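Local coordinates for surface protein VspA (Borrelia turicatae, PDB 1YJG), which is a helical-bundle outer-membrane lipoprotein, here as its core, whose switching with antigenically distinct relatives probably helps the spirochaete evade the host immune response, at residues K2-A7 and A152-L157; D43-A48 and K105-D110; A60-L65 and T84-S89; A113-D118 and K125-E130. All blocks are in the same frame, centred on the assembly; numbering follows the deposited sequence.

Interaction 1: residues K2-A7 and A152-L157; sequences KNITDA and AAINAL
I4 is the main bump in this contact. Its CD1 reaches into a hollow made by the side chains of I154 and L157. CD1 of I4 lies 3.5 Å from CG1 of I154, and the two isoleucine side chains meet at a slant. CD1 of I4 also meets CD1 of L157 at 3.4 Å, closer than methyl groups usually come. These two side chains cross nearly at a right angle, methyl against methyl. The CG1 branch of I4 extends anti to the backbone N (chi1 -176°), which carries CD1 out toward the second segment.

The second bump is A153. Its small CB faces the turn of helix 2-28 between I4 and A7. CB of A153 sits 3.9 Å from CA of I4 and 4.3 Å from CB of A7. A methyl this short lets the backbones draw close, with CA atoms of I4 and A153 only 5.2 Å apart. The contact thus joins the first and last long helices of the bundle, 2-28 and 129-155, near the two chain ends.

The side chains that meet are apolar. N3 adds only a marginal touch, the backbone O of N3 resting 4.3 Å from CB of A153. I4 is buried, while L157 covers it from an exposed position at the chain end. The second subunit adds to the same apolar patch: I154 of that subunit packs on I4, and V8 of that subunit packs on I154.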
loop_
_atom_site.group_PDB
_atom_site.type_symbol
_atom_site.label_atom_id
_atom_site.label_comp_id
_atom_site.label_asym_id
_atom_site.label_seq_id
_atom_site.Cartn_x
_atom_site.Cartn_y
_atom_site.Cartn_z
ATOM N N LYS A 2 1.835 3.088 -30.022
ATOM C CA LYS A 2 1.968 1.922 -29.138
ATOM C C LYS A 2 3.164 2.052 -28.180
ATOM O O LYS A 2 3.164 1.447 -27.113
ATOM C CB LYS A 2 2.075 0.621 -29.951
ATOM C CG LYS A 2 2.461 -0.612 -29.119
ATOM C CD LYS A 2 2.269 -1.918 -29.875
ATOM C CE LYS A 2 3.019 -3.058 -29.204
ATOM N NZ LYS A 2 2.552 -4.380 -29.703
ATOM N N ASN A 3 4.171 2.833 -28.569
ATOM C CA ASN A 3 5.368 3.048 -27.758
ATOM C C ASN A 3 5.075 3.813 -26.467
ATOM O O ASN A 3 5.609 3.482 -25.403
ATOM C CB ASN A 3 6.444 3.794 -28.562
ATOM C CG ASN A 3 7.606 2.897 -28.965
ATOM O OD1 ASN A 3 7.496 2.106 -29.902
ATOM N ND2 ASN A 3 8.730 3.023 -28.260
ATOM N N ILE A 4 4.260 4.859 -26.568
ATOM C CA ILE A 4 3.906 5.649 -25.392
ATOM C C ILE A 4 2.942 4.857 -24.512
ATOM O O ILE A 4 2.974 4.976 -23.305
ATOM C CB ILE A 4 3.319 7.037 -25.773
ATOM C CG1 ILE A 4 3.044 7.865 -24.519
ATOM C CG2 ILE A 4 2.045 6.916 -26.611
ATOM C CD1 ILE A 4 3.210 9.341 -24.738
ATOM N N THR A 5 2.105 4.031 -25.129
ATOM C CA THR A 5 1.143 3.218 -24.400
ATOM C C THR A 5 1.849 2.138 -23.568
ATOM O O THR A 5 1.437 1.861 -22.459
ATOM C CB THR A 5 0.130 2.595 -25.388
ATOM O OG1 THR A 5 -0.700 3.629 -25.935
ATOM C CG2 THR A 5 -0.866 1.670 -24.683
ATOM N N ASP A 6 2.926 1.569 -24.102
ATOM C CA ASP A 6 3.677 0.526 -23.428
ATOM C C ASP A 6 4.528 1.090 -22.292
ATOM O O ASP A 6 4.707 0.436 -21.268
ATOM C CB ASP A 6 4.552 -0.235 -24.434
ATOM C CG ASP A 6 3.735 -1.135 -25.362
ATOM O OD1 ASP A 6 4.321 -1.728 -26.294
ATOM O OD2 ASP A 6 2.502 -1.311 -25.241
ATOM N N ALA A 7 5.033 2.305 -22.474
ATOM C CA ALA A 7 5.854 2.955 -21.476
ATOM C C ALA A 7 4.984 3.348 -20.304
ATOM O O ALA A 7 5.357 3.143 -19.152
ATOM C CB ALA A 7 6.545 4.188 -22.057
ATOM N N ALA A 152 10.757 9.950 -22.303
ATOM C CA ALA A 152 11.381 9.808 -23.624
ATOM C C ALA A 152 10.343 9.530 -24.712
ATOM O O ALA A 152 10.501 9.971 -25.851
ATOM C CB ALA A 152 12.442 8.708 -23.613
ATOM N N ALA A 153 9.294 8.788 -24.372
ATOM C CA ALA A 153 8.244 8.484 -25.346
ATOM C C ALA A 153 7.418 9.760 -25.578
ATOM O O ALA A 153 6.998 10.039 -26.695
ATOM C CB ALA A 153 7.376 7.335 -24.875
ATOM N N ILE A 154 7.215 10.544 -24.521
ATOM C CA ILE A 154 6.460 11.797 -24.631
ATOM C C ILE A 154 7.251 12.812 -25.483
ATOM O O ILE A 154 6.664 13.641 -26.171
ATOM C CB ILE A 154 6.115 12.366 -23.228
ATOM C CG1 ILE A 154 4.902 11.628 -22.661
ATOM C CG2 ILE A 154 5.821 13.871 -23.285
ATOM C CD1 ILE A 154 4.714 11.819 -21.170
ATOM N N ASN A 155 8.579 12.720 -25.439
ATOM C CA ASN A 155 9.455 13.604 -26.207
ATOM C C ASN A 155 9.330 13.335 -27.701
ATOM O O ASN A 155 9.302 14.261 -28.508
ATOM C CB ASN A 155 10.921 13.403 -25.798
ATOM C CG ASN A 155 11.213 13.869 -24.381
ATOM O OD1 ASN A 155 10.554 14.762 -23.858
ATOM N ND2 ASN A 155 12.214 13.264 -23.756
ATOM N N ALA A 156 9.217 12.059 -28.054
ATOM C CA ALA A 156 9.106 11.630 -29.445
ATOM C C ALA A 156 7.735 11.871 -30.092
ATOM O O ALA A 156 7.398 11.212 -31.080
ATOM C CB ALA A 156 9.493 10.152 -29.549
ATOM N N LEU A 157 6.955 12.804 -29.542
ATOM C CA LEU A 157 5.629 13.139 -30.065
ATOM C C LEU A 157 5.507 14.637 -30.337
ATOM O O LEU A 157 6.068 15.471 -29.624
ATOM C CB LEU A 157 4.546 12.705 -29.077
ATOM C CG LEU A 157 4.149 11.234 -29.180
ATOM C CD1 LEU A 157 3.563 10.751 -27.863
ATOM C CD2 LEU A 157 3.170 11.015 -30.333
#

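Interaction 2: residues D43-A48 and K105-D110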
loop_
_atom_site.group_PDB
_atom_site.type_symbol
_atom_site.label_atom_id
_atom_site.label_comp_id
_atom_site.label_asym_id
_atom_site.label_seq_id
_atom_site.Cartn_x
_atom_site.Cartn_y
_atom_site.Cartn_z
ATOM N N ASP A 43 0.067 1.571 22.587
ATOM C CA ASP A 43 -0.425 0.334 23.190
ATOM C C ASP A 43 0.575 -0.725 22.702
ATOM O O ASP A 43 0.347 -1.419 21.714
ATOM C CB ASP A 43 -1.854 0.038 22.749
ATOM C CG ASP A 43 -2.472 -1.123 23.505
ATOM O OD1 ASP A 43 -3.074 -2.005 22.862
ATOM O OD2 ASP A 43 -2.411 -1.240 24.748
ATOM N N ALA A 44 1.705 -0.791 23.398
ATOM C CA ALA A 44 2.825 -1.688 23.088
ATOM C C ALA A 44 2.622 -3.194 22.874
ATOM O O ALA A 44 1.722 -3.825 23.422
ATOM C CB ALA A 44 3.931 -1.478 24.128
ATOM N N ASP A 45 3.541 -3.731 22.071
ATOM C CA ASP A 45 3.645 -5.141 21.695
ATOM C C ASP A 45 2.451 -5.779 20.966
ATOM O O ASP A 45 1.621 -5.076 20.399
ATOM C CB ASP A 45 4.081 -5.937 22.926
ATOM C CG ASP A 45 5.201 -5.244 23.696
ATOM O OD1 ASP A 45 6.016 -4.525 23.077
ATOM O OD2 ASP A 45 5.347 -5.351 24.924
ATOM N N LYS A 46 2.411 -7.110 20.937
ATOM C CA LYS A 46 1.345 -7.860 20.269
ATOM C C LYS A 46 1.262 -7.454 18.783
ATOM O O LYS A 46 0.172 -7.310 18.221
ATOM C CB LYS A 46 -0.010 -7.658 20.969
ATOM C CG LYS A 46 0.026 -7.743 22.500
ATOM C CD LYS A 46 -0.638 -6.512 23.122
ATOM C CE LYS A 46 -0.659 -6.571 24.647
ATOM N NZ LYS A 46 -2.028 -6.845 25.190
ATOM N N ASN A 47 2.424 -7.323 18.145
ATOM C CA ASN A 47 2.514 -6.906 16.740
ATOM C C ASN A 47 2.492 -7.986 15.659
ATOM O O ASN A 47 2.486 -7.652 14.477
ATOM C CB ASN A 47 3.789 -6.073 16.550
ATOM C CG ASN A 47 3.775 -4.805 17.354
ATOM O OD1 ASN A 47 3.021 -3.886 17.051
ATOM N ND2 ASN A 47 4.607 -4.742 18.387
ATOM N N ALA A 48 2.465 -9.263 16.030
ATOM C CA ALA A 48 2.462 -10.341 15.027
ATOM C C ALA A 48 1.575 -10.138 13.784
ATOM O O ALA A 48 2.062 -10.242 12.660
ATOM C CB ALA A 48 2.126 -11.675 15.675
ATOM N N LYS A 105 4.835 -15.292 16.939
ATOM C CA LYS A 105 4.448 -15.591 18.320
ATOM C C LYS A 105 3.321 -14.671 18.795
ATOM O O LYS A 105 3.010 -13.654 18.159
ATOM C CB LYS A 105 5.651 -15.541 19.271
ATOM C CG LYS A 105 6.332 -14.175 19.403
ATOM C CD LYS A 105 7.047 -14.019 20.761
ATOM C CE LYS A 105 8.553 -13.795 20.628
ATOM N NZ LYS A 105 9.030 -12.661 21.481
ATOM N N ASP A 106 2.726 -15.038 19.923
ATOM C CA ASP A 106 1.613 -14.288 20.502
ATOM C C ASP A 106 1.940 -12.882 20.996
ATOM O O ASP A 106 1.045 -12.052 21.086
ATOM C CB ASP A 106 0.977 -15.090 21.654
ATOM C CG ASP A 106 -0.399 -15.614 21.307
ATOM O OD1 ASP A 106 -1.347 -15.321 22.064
ATOM O OD2 ASP A 106 -0.630 -16.324 20.298
ATOM N N ASP A 107 3.197 -12.606 21.316
ATOM C CA ASP A 107 3.563 -11.285 21.813
ATOM C C ASP A 107 4.845 -10.759 21.181
ATOM O O ASP A 107 5.908 -10.789 21.804
ATOM C CB ASP A 107 3.692 -11.339 23.341
ATOM C CG ASP A 107 3.757 -9.961 23.978
ATOM O OD1 ASP A 107 4.196 -9.861 25.148
ATOM O OD2 ASP A 107 3.399 -8.926 23.387
ATOM N N VAL A 108 4.739 -10.271 19.944
ATOM C CA VAL A 108 5.894 -9.728 19.236
ATOM C C VAL A 108 6.094 -8.308 19.733
ATOM O O VAL A 108 5.282 -7.426 19.442
ATOM C CB VAL A 108 5.691 -9.725 17.710
ATOM C CG1 VAL A 108 6.888 -9.088 17.014
ATOM C CG2 VAL A 108 5.447 -11.141 17.205
ATOM N N LYS A 109 7.165 -8.104 20.502
ATOM C CA LYS A 109 7.494 -6.794 21.058
ATOM C C LYS A 109 7.856 -5.787 19.969
ATOM O O LYS A 109 8.333 -6.161 18.894
ATOM C CB LYS A 109 8.610 -6.910 22.105
ATOM C CG LYS A 109 8.127 -7.467 23.462
ATOM C CD LYS A 109 9.105 -7.204 24.614
ATOM C CE LYS A 109 9.052 -5.753 25.128
ATOM N NZ LYS A 109 7.844 -5.469 25.979
ATOM N N ASP A 110 7.625 -4.513 20.281
ATOM C CA ASP A 110 7.877 -3.387 19.383
ATOM C C ASP A 110 9.246 -3.394 18.702
ATOM O O ASP A 110 9.335 -3.209 17.491
ATOM C CB ASP A 110 7.686 -2.052 20.140
ATOM C CG ASP A 110 6.218 -1.735 20.426
ATOM O OD1 ASP A 110 5.330 -2.470 19.933
ATOM O OD2 ASP A 110 5.857 -0.777 21.145
HETATM O O HOH W 1 4.096 -7.379 25.983
HETATM O O HOH W 2 1.685 -10.785 18.653
#
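D45 and D110 grip each other through a pair of reciprocal bonds. The backbone N of D110 donates to OD1 of D45 (3.2 Å), reaching it on the anti side. The backbone N of D45 donates to OD1 of D110 (3.1 Å), from above the carboxylate plane. OD1 of D110 takes a second bond from ND2 of N47 (2.8 Å) on its anti lone pair, and it lies in the plane of the N47 amide. N47 is the tight centre of the contact. The backbone N and ND2 of N47 both donate to O of V108, at 3.1 and 3.0 Å. OD1 of N47 is held by the backbone N of G32, so the amide is fixed at both ends. Next along the chain, CG2 of V108 packs on CB of A48 at 3.7 Å.

The other side is looser and wetter. K109 runs alongside D45, bends near its end, and forms a salt bridge from NZ to OD2 of D45 (2.7 Å). One water donates to this OD2 and to OD1 of D107. OD2 of D107 accepts a rather bent bond from the backbone N of K46 (3.2 Å). A second water bridges the backbones of A48 and K105. K46 and D106 turn outward. K46 pairs with D106 of the second subunit, and D106 with K46 of the second subunit, in salt bridges.

Neither segment is regular helix or strand. Two loops are cross-linked here by aspartate and asparagine side chains bonded to backbone. They lead into helices 48-69 and 110-117, with K109 at the N-cap position, at one end of the helical bundle.

Interaction 3: residues A60-L65 and T84-S89; sequences AVDTKL and TVKNAS
Two neighbouring helices of the bundle, 48-69 and 76-98, pack antiparallel here. The axes of the two short segments approach to 9.3 Å, and their directions differ by 150°. D62 carries the polar half of the contact. Its CG is anti to the backbone N (chi1 -162°), which swings the carboxylate across to the facing helix. OD1 of D62 accepts a bond from OG of S89 (2.7 Å) on its anti lone pair. OD2 of D62 is the nearer oxygen to the lysine and forms a salt bridge with NZ of K86 (2.7 Å), which comes from above the carboxylate plane. OG1 of T90 is hydrogen-bonded to OD1 of D62 and to O of K86.

K86 reaches D62 with a nearly extended chain that bends only at its last torsion. The aliphatic part passes along L65, with CD of K86 3.9 Å from CB of L65. The lysine therefore packs with its stem and bonds with its tip.

L65 fills the apolar half. CD1 of L65 meets CG1 of V85 at 3.6 Å, and the two side chains cross at about a right angle. CD1 of L65 also lies 3.8 Å from OG of S89, so it borders the polar group too. V61 touches CB of S89 more lightly, through CG1 of V61 at 4.2 Å. V61 also packs on helix 2-28, while V85 packs on L135 and L142 of helix 129-155.

The chemistry implies a charged and hydroxyl-bonded group placed beside apolar packing. The carboxylate charge is probably balanced by the lysine, and the hydroxyl bond helps fix how the carboxylate is turned.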
loop_
_atom_site.group_PDB
_atom_site.type_symbol
_atom_site.label_atom_id
_atom_site.label_comp_id
_atom_site.label_asym_id
_atom_site.label_seq_id
_atom_site.Cartn_x
_atom_site.Cartn_y
_atom_site.Cartn_z
ATOM N N ALA A 60 2.336 -9.617 -2.426
ATOM C CA ALA A 60 1.617 -9.055 -3.576
ATOM C C ALA A 60 2.639 -8.396 -4.484
ATOM O O ALA A 60 2.544 -8.497 -5.699
ATOM C CB ALA A 60 0.567 -8.043 -3.131
ATOM N N VAL A 61 3.617 -7.722 -3.877
ATOM C CA VAL A 61 4.683 -7.058 -4.615
ATOM C C VAL A 61 5.471 -8.076 -5.437
ATOM O O VAL A 61 5.737 -7.860 -6.620
ATOM C CB VAL A 61 5.662 -6.360 -3.654
ATOM C CG1 VAL A 61 6.980 -6.049 -4.353
ATOM C CG2 VAL A 61 5.052 -5.110 -3.109
ATOM N N ASP A 62 5.836 -9.183 -4.796
ATOM C CA ASP A 62 6.592 -10.261 -5.438
ATOM C C ASP A 62 5.833 -10.845 -6.645
ATOM O O ASP A 62 6.425 -11.097 -7.693
ATOM C CB ASP A 62 6.880 -11.379 -4.432
ATOM C CG ASP A 62 8.004 -12.297 -4.886
ATOM O OD1 ASP A 62 9.189 -11.920 -4.740
ATOM O OD2 ASP A 62 7.794 -13.413 -5.396
ATOM N N THR A 63 4.530 -11.044 -6.479
ATOM C CA THR A 63 3.675 -11.584 -7.528
ATOM C C THR A 63 3.618 -10.613 -8.715
ATOM O O THR A 63 3.655 -11.039 -9.858
ATOM C CB THR A 63 2.258 -11.828 -6.988
ATOM O OG1 THR A 63 2.295 -12.836 -5.972
ATOM C CG2 THR A 63 1.331 -12.413 -8.067
ATOM N N LYS A 64 3.532 -9.316 -8.429
ATOM C CA LYS A 64 3.472 -8.286 -9.468
ATOM C C LYS A 64 4.779 -8.187 -10.248
ATOM O O LYS A 64 4.774 -7.906 -11.431
ATOM C CB LYS A 64 3.104 -6.926 -8.865
ATOM C CG LYS A 64 1.655 -6.846 -8.363
ATOM C CD LYS A 64 1.439 -5.716 -7.377
ATOM C CE LYS A 64 0.030 -5.751 -6.780
ATOM N NZ LYS A 64 -0.995 -5.260 -7.718
ATOM N N LEU A 65 5.891 -8.420 -9.570
ATOM C CA LEU A 65 7.208 -8.371 -10.180
ATOM C C LEU A 65 7.390 -9.628 -11.012
ATOM O O LEU A 65 8.016 -9.578 -12.061
ATOM C CB LEU A 65 8.308 -8.258 -9.107
ATOM C CG LEU A 65 8.322 -6.925 -8.369
ATOM C CD1 LEU A 65 9.193 -6.965 -7.106
ATOM C CD2 LEU A 65 8.774 -5.817 -9.289
ATOM N N THR A 84 16.376 -7.372 -9.803
ATOM C CA THR A 84 17.007 -6.887 -8.588
ATOM C C THR A 84 15.906 -6.583 -7.565
ATOM O O THR A 84 16.063 -6.877 -6.367
ATOM C CB THR A 84 17.854 -5.650 -8.880
ATOM O OG1 THR A 84 18.946 -6.033 -9.720
ATOM C CG2 THR A 84 18.526 -5.098 -7.608
ATOM N N VAL A 85 14.782 -6.030 -8.030
ATOM C CA VAL A 85 13.671 -5.733 -7.116
ATOM C C VAL A 85 13.058 -7.037 -6.614
ATOM O O VAL A 85 12.853 -7.190 -5.416
ATOM C CB VAL A 85 12.520 -4.890 -7.729
ATOM C CG1 VAL A 85 11.615 -4.370 -6.605
ATOM C CG2 VAL A 85 13.036 -3.721 -8.580
ATOM N N LYS A 86 12.799 -7.976 -7.524
ATOM C CA LYS A 86 12.202 -9.257 -7.147
ATOM C C LYS A 86 13.101 -10.126 -6.264
ATOM O O LYS A 86 12.595 -10.937 -5.508
ATOM C CB LYS A 86 11.699 -10.050 -8.353
ATOM C CG LYS A 86 10.947 -11.311 -7.915
ATOM C CD LYS A 86 9.935 -11.802 -8.916
ATOM C CE LYS A 86 9.656 -13.292 -8.731
ATOM N NZ LYS A 86 9.670 -13.740 -7.301
ATOM N N ASN A 87 14.418 -9.965 -6.369
ATOM C CA ASN A 87 15.355 -10.719 -5.546
ATOM C C ASN A 87 15.182 -10.200 -4.122
ATOM O O ASN A 87 15.227 -10.953 -3.170
ATOM C CB ASN A 87 16.830 -10.483 -5.950
ATOM C CG ASN A 87 17.252 -11.205 -7.256
ATOM O OD1 ASN A 87 16.592 -12.126 -7.743
ATOM N ND2 ASN A 87 18.384 -10.772 -7.809
ATOM N N ALA A 88 14.994 -8.893 -3.988
ATOM C CA ALA A 88 14.829 -8.272 -2.680
ATOM C C ALA A 88 13.524 -8.676 -1.984
ATOM O O ALA A 88 13.540 -9.012 -0.804
ATOM C CB ALA A 88 14.954 -6.747 -2.780
ATOM N N SER A 89 12.409 -8.651 -2.709
ATOM C CA SER A 89 11.116 -9.028 -2.135
ATOM C C SER A 89 11.106 -10.523 -1.767
ATOM O O SER A 89 10.511 -10.917 -0.768
ATOM C CB SER A 89 9.961 -8.691 -3.087
ATOM O OG SER A 89 10.051 -9.394 -4.312
#

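Interaction 4: residues A113-D118 and K125-E130; sequences AKTAID and KDKGAE
T115 is held by three bonds from the facing segment. The backbone O of T115 accepts from N of A129 (2.9 Å) and from N of K127 (3.1 Å). The two donors reach it from opposite faces of the carbonyl plane. OG1 of T115 accepts from NZ of K127 (2.8 Å), and also bonds O of D112, one turn back. OG1 stands between the backbone N and the carbonyl carbon (chi1 68°), turned toward the lysine. NZ of K127 also forms a salt bridge with D112. Farther along, NZ of K125 donates to O of D118 at 2.8 Å, in the carbonyl plane, and to O of D121.

Close contacts with carbon atoms flank these bonds. The stem of K127 lies against the threonine, with CG of K127 3.1 Å from OG1 of T115. CB of A129 rests 3.2 Å from O of T115. CA of A116 makes a CA-H...O contact with O of K127 (3.2 Å). G128 is the N-cap residue of helix 129-155, with backbone angles suited to glycine.

The end of helix 110-117 is thus tied to the start of the last helix. The bonds imply that the carbonyls of T115 and D118 find donors in the following segment, one of them with two.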
loop_
_atom_site.group_PDB
_atom_site.type_symbol
_atom_site.label_atom_id
_atom_site.label_comp_id
_atom_site.label_asym_id
_atom_site.label_seq_id
_atom_site.Cartn_x
_atom_site.Cartn_y
_atom_site.Cartn_z
ATOM N N ALA A 113 9.435 -6.071 16.104
ATOM C CA ALA A 113 8.592 -5.775 14.954
ATOM C C ALA A 113 9.391 -4.830 14.056
ATOM O O ALA A 113 9.331 -4.928 12.849
ATOM C CB ALA A 113 7.292 -5.137 15.372
ATOM N N LYS A 114 10.168 -3.944 14.671
ATOM C CA LYS A 114 10.983 -2.988 13.943
ATOM C C LYS A 114 12.113 -3.667 13.166
ATOM O O LYS A 114 12.468 -3.210 12.076
ATOM C CB LYS A 114 11.510 -1.914 14.886
ATOM C CG LYS A 114 10.423 -0.949 15.313
ATOM C CD LYS A 114 10.865 -0.077 16.470
ATOM C CE LYS A 114 9.887 1.082 16.673
ATOM N NZ LYS A 114 9.531 1.293 18.094
ATOM N N THR A 115 12.668 -4.757 13.703
ATOM C CA THR A 115 13.741 -5.475 13.001
ATOM C C THR A 115 13.193 -6.143 11.741
ATOM O O THR A 115 13.955 -6.626 10.908
ATOM C CB THR A 115 14.425 -6.551 13.869
ATOM O OG1 THR A 115 13.517 -7.632 14.125
ATOM C CG2 THR A 115 14.832 -6.000 15.253
ATOM N N ALA A 116 11.874 -6.196 11.615
ATOM C CA ALA A 116 11.258 -6.795 10.446
ATOM C C ALA A 116 10.786 -5.792 9.400
ATOM O O ALA A 116 11.144 -5.935 8.233
ATOM C CB ALA A 116 10.094 -7.710 10.856
ATOM N N ILE A 117 10.026 -4.769 9.814
ATOM C CA ILE A 117 9.460 -3.768 8.881
ATOM C C ILE A 117 9.714 -2.267 9.081
ATOM O O ILE A 117 9.036 -1.450 8.436
ATOM C CB ILE A 117 7.914 -3.968 8.846
ATOM C CG1 ILE A 117 7.254 -3.439 10.135
ATOM C CG2 ILE A 117 7.563 -5.438 8.663
ATOM C CD1 ILE A 117 5.729 -3.532 10.140
ATOM N N ASP A 118 10.652 -1.892 9.944
ATOM C CA ASP A 118 10.958 -0.479 10.200
ATOM C C ASP A 118 12.372 -0.143 9.711
ATOM O O ASP A 118 13.345 -0.413 10.388
ATOM C CB ASP A 118 10.793 -0.155 11.701
ATOM C CG ASP A 118 10.655 1.348 11.968
ATOM O OD1 ASP A 118 9.977 1.733 12.932
ATOM O OD2 ASP A 118 11.182 2.221 11.264
ATOM N N LYS A 125 18.285 -4.892 12.245
ATOM C CA LYS A 125 17.418 -5.092 11.068
ATOM C C LYS A 125 17.568 -6.536 10.637
ATOM O O LYS A 125 17.533 -6.844 9.447
ATOM C CB LYS A 125 17.880 -4.193 9.911
ATOM C CG LYS A 125 18.281 -2.753 10.279
ATOM C CD LYS A 125 17.179 -1.765 9.921
ATOM C CE LYS A 125 17.312 -0.432 10.655
ATOM N NZ LYS A 125 15.978 0.134 10.971
ATOM N N ASP A 126 17.690 -7.421 11.623
ATOM C CA ASP A 126 17.907 -8.850 11.391
ATOM C C ASP A 126 16.721 -9.787 11.157
ATOM O O ASP A 126 16.933 -10.987 11.019
ATOM C CB ASP A 126 18.792 -9.405 12.518
ATOM C CG ASP A 126 18.034 -9.606 13.806
ATOM O OD1 ASP A 126 17.478 -8.625 14.341
ATOM O OD2 ASP A 126 17.933 -10.720 14.347
ATOM N N LYS A 127 15.499 -9.263 11.097
ATOM C CA LYS A 127 14.311 -10.093 10.857
ATOM C C LYS A 127 13.498 -9.621 9.626
ATOM O O LYS A 127 12.272 -9.743 9.593
ATOM C CB LYS A 127 13.425 -10.165 12.105
ATOM C CG LYS A 127 14.168 -10.610 13.373
ATOM C CD LYS A 127 13.221 -10.807 14.565
ATOM C CE LYS A 127 13.959 -10.702 15.895
ATOM N NZ LYS A 127 14.386 -9.305 16.210
ATOM N N GLY A 128 14.190 -9.075 8.626
ATOM C CA GLY A 128 13.566 -8.602 7.399
ATOM C C GLY A 128 13.750 -7.138 7.034
ATOM O O GLY A 128 13.655 -6.790 5.872
ATOM N N ALA A 129 14.011 -6.270 8.002
ATOM C CA ALA A 129 14.175 -4.839 7.711
ATOM C C ALA A 129 15.353 -4.532 6.758
ATOM O O ALA A 129 15.255 -3.632 5.924
ATOM C CB ALA A 129 14.254 -4.029 8.997
ATOM N N GLU A 130 16.448 -5.284 6.871
ATOM C CA GLU A 130 17.600 -5.080 5.999
ATOM C C GLU A 130 17.190 -5.358 4.562
ATOM O O GLU A 130 17.528 -4.604 3.662
ATOM C CB GLU A 130 18.750 -6.005 6.386
ATOM C CG GLU A 130 19.961 -5.951 5.461
ATOM C CD GLU A 130 20.754 -4.646 5.553
ATOM O OE1 GLU A 130 21.788 -4.540 4.861
ATOM O OE2 GLU A 130 20.362 -3.725 6.307
#

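How the interactions relate
The chain starts in helix 2-28, and interaction 1 pairs its first turns with the last turns of helix 129-155, enclosing nearly the whole chain. The other three contacts all fall within that span. Interaction 2 closes a loop from the start of helix 48-69 to the start of helix 110-117. Interaction 3 lies inside it, pairing helices 48-69 and 76-98. Interaction 4 follows in series and links helix 110-117 to helix 129-155. Interactions 2 and 4 touch, where N47 and V108 pack on A113. Interaction 1 lies about 48 Å from interaction 2, centre to centre, and both reach the second subunit.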